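Local structure of RabGDI protein (Plasmodium falciparum 3D7, 3P1W) at residues Q448-E451 with K457-F460. The protein probably acts as a Rab GDP-dissociation inhibitor, holding Rab GTPases in their GDP-bound state during vesicle transport in the malaria parasite. Sequence-based numbering, arbitrary orientation.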
ATOM      1  N   GLN A 448       4.398 -13.496   3.831  1.00 29.33           N
ATOM      2  CA  GLN A 448       3.815 -14.839   3.746  1.00 30.58           C
ATOM      3  C   GLN A 448       4.614 -15.675   2.733  1.00 30.52           C
ATOM      4  O   GLN A 448       4.966 -16.827   3.005  1.00 31.60           O
ATOM      5  CB  GLN A 448       2.329 -14.767   3.356  1.00 30.98           C
ATOM      6  CG  GLN A 448       1.517 -16.062   3.553  1.00 35.58           C
ATOM      7  CD  GLN A 448       0.081 -15.972   3.012  1.00 39.64           C
ATOM      8  OE1 GLN A 448      -0.153 -16.011   1.802  1.00 42.34           O
ATOM      9  NE2 GLN A 448      -0.879 -15.857   3.914  1.00 43.07           N
ATOM     10  N   ILE A 449       4.921 -15.105   1.574  1.00 29.18           N
ATOM     11  CA  ILE A 449       5.757 -15.811   0.597  1.00 29.86           C
ATOM     12  C   ILE A 449       7.111 -16.191   1.229  1.00 31.25           C
ATOM     13  O   ILE A 449       7.504 -17.369   1.177  1.00 32.17           O
ATOM     14  CB  ILE A 449       5.956 -14.992  -0.682  1.00 28.62           C
ATOM     15  CG1 ILE A 449       4.621 -14.916  -1.445  1.00 28.98           C
ATOM     16  CG2 ILE A 449       7.091 -15.599  -1.528  1.00 29.17           C
ATOM     17  CD1 ILE A 449       4.627 -13.941  -2.623  1.00 27.68           C
ATOM     18  N   TRP A 450       7.787 -15.228   1.865  1.00 31.77           N
ATOM     19  CA  TRP A 450       9.068 -15.503   2.544  1.00 33.76           C
ATOM     20  C   TRP A 450       8.992 -16.659   3.565  1.00 35.70           C
ATOM     21  O   TRP A 450       9.820 -17.588   3.533  1.00 35.75           O
ATOM     22  CB  TRP A 450       9.629 -14.250   3.233  1.00 34.05           C
ATOM     23  CG  TRP A 450      10.967 -14.512   3.865  1.00 36.06           C
ATOM     24  CD1 TRP A 450      11.215 -14.918   5.157  1.00 38.81           C
ATOM     25  CD2 TRP A 450      12.237 -14.433   3.223  1.00 36.30           C
ATOM     26  NE1 TRP A 450      12.570 -15.086   5.355  1.00 37.99           N
ATOM     27  CE2 TRP A 450      13.219 -14.796   4.181  1.00 38.89           C
ATOM     28  CE3 TRP A 450      12.649 -14.081   1.934  1.00 35.92           C
ATOM     29  CZ2 TRP A 450      14.569 -14.812   3.881  1.00 39.45           C
ATOM     30  CZ3 TRP A 450      14.010 -14.102   1.641  1.00 38.24           C
ATOM     31  CH2 TRP A 450      14.947 -14.464   2.606  1.00 37.83           C
ATOM     32  N   GLU A 451       8.001 -16.605   4.450  1.00 36.40           N
ATOM     33  CA  GLU A 451       7.784 -17.656   5.449  1.00 38.77           C
ATOM     34  C   GLU A 451       7.737 -19.058   4.824  1.00 40.00           C
ATOM     35  O   GLU A 451       8.282 -20.024   5.385  1.00 41.23           O
ATOM     36  CB  GLU A 451       6.486 -17.420   6.231  1.00 38.73           C
ATOM     37  CG  GLU A 451       6.117 -18.539   7.235  1.00 43.02           C
ATOM     38  CD  GLU A 451       4.893 -18.217   8.122  1.00 45.99           C
ATOM     39  OE1 GLU A 451       4.103 -17.322   7.785  1.00 49.22           O
ATOM     40  OE2 GLU A 451       4.723 -18.884   9.164  1.00 52.05           O
ATOM     41  N   LYS A 457       9.505 -17.489   9.625  1.00 56.83           N
ATOM     42  CA  LYS A 457       9.149 -16.073   9.537  1.00 55.87           C
ATOM     43  C   LYS A 457      10.420 -15.235   9.522  1.00 55.89           C
ATOM     44  O   LYS A 457      11.454 -15.646  10.051  1.00 56.47           O
ATOM     45  CB  LYS A 457       8.258 -15.648  10.714  1.00 56.60           C
ATOM     46  CG  LYS A 457       6.912 -16.379  10.777  1.00 57.84           C
ATOM     47  CD  LYS A 457       5.921 -15.701  11.721  1.00 59.36           C
ATOM     48  CE  LYS A 457       4.481 -15.970  11.290  1.00 59.21           C
ATOM     49  NZ  LYS A 457       3.520 -15.148  12.060  1.00 59.26           N
ATOM     50  N   LEU A 458      10.339 -14.077   8.881  1.00 53.86           N
ATOM     51  CA  LEU A 458      11.417 -13.108   8.888  1.00 54.24           C
ATOM     52  C   LEU A 458      11.464 -12.516  10.294  1.00 55.83           C
ATOM     53  O   LEU A 458      10.415 -12.233  10.888  1.00 55.18           O
ATOM     54  CB  LEU A 458      11.138 -12.029   7.833  1.00 52.43           C
ATOM     55  CG  LEU A 458      12.249 -11.064   7.431  1.00 52.00           C
ATOM     56  CD1 LEU A 458      13.407 -11.793   6.768  1.00 51.61           C
ATOM     57  CD2 LEU A 458      11.687  -9.977   6.505  1.00 49.03           C
ATOM     58  N   ASN A 459      12.671 -12.360  10.835  1.00 57.80           N
ATOM     59  CA  ASN A 459      12.859 -11.859  12.198  1.00 59.65           C
ATOM     60  C   ASN A 459      13.385 -10.427  12.180  1.00 59.54           C
ATOM     61  O   ASN A 459      14.279 -10.101  11.392  1.00 59.58           O
ATOM     62  CB  ASN A 459      13.839 -12.767  12.962  1.00 61.92           C
ATOM     63  CG  ASN A 459      14.058 -12.318  14.404  1.00 64.52           C
ATOM     64  OD1 ASN A 459      13.170 -11.738  15.029  1.00 66.84           O
ATOM     65  ND2 ASN A 459      15.245 -12.584  14.931  1.00 68.46           N
ATOM     66  N   PHE A 460      12.819  -9.587  13.048  1.00 59.87           N
ATOM     67  CA  PHE A 460      13.277  -8.207  13.240  1.00 60.51           C
ATOM     68  C   PHE A 460      13.692  -7.973  14.690  1.00 62.44           C
ATOM     69  O   PHE A 460      14.880  -7.888  14.999  1.00 64.58           O
ATOM     70  CB  PHE A 460      12.166  -7.220  12.888  1.00 58.98           C
ATOM     71  CG  PHE A 460      11.639  -7.371  11.492  1.00 57.40           C
ATOM     72  CD1 PHE A 460      12.457  -7.108  10.398  1.00 57.21           C
ATOM     73  CD2 PHE A 460      10.328  -7.767  11.272  1.00 55.88           C
ATOM     74  CE1 PHE A 460      11.977  -7.241   9.107  1.00 55.34           C
ATOM     75  CE2 PHE A 460       9.838  -7.898   9.984  1.00 55.41           C
ATOM     76  CZ  PHE A 460      10.667  -7.638   8.896  1.00 54.50           C
TER
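Trp450 and Leu458 make the apolar half of this contact, in which the loop that follows helix 440-454 folds back along its side. The indole leaves the helix with CG anti to the backbone N (chi1 -177°), a torsion that carries its pyrrole side to the returning chain. Leu458 CD1 sits over one face of the five-membered ring in a CH-pi contact, 4.0 Å from the centroid and 27° off the ring normal. It lies nearest to Trp450 NE1, at 3.7 Å, whereas Leu458 CB packs against Trp450 CD1 at 3.9 Å. The two side chains cross at about a right angle, and the carbonyl carbon of Lys457 comes up to the indole edge, near the ring plane. Trp450 also packs on Leu38 and Leu39 of helix 30-41 and meets Trp454 edge-to-face; Leu458 touches Leu38 as well, and Ile105 of helix 101-108.

One residue on, Glu451 and Lys457 run side by side, both chains extended and pointing the same way. The carboxylate lies along the lysine methylenes, with Glu451 OE2 3.6 Å from Lys457 CE. Because Lys457 NZ remains 4.8 Å from Glu451 OE1, the opposite charges probably attract without forming a salt bridge. No hydrogen bond joins the segments; the contact consists mainly of side-chain packing. This is plain structural packing at the end of the modelled chain of a Rab GDI-family fold, with the loop after helix 440-454 laid back on that helix: it joins the last modelled helix and the loop behind it to helices 30-41 and 101-108.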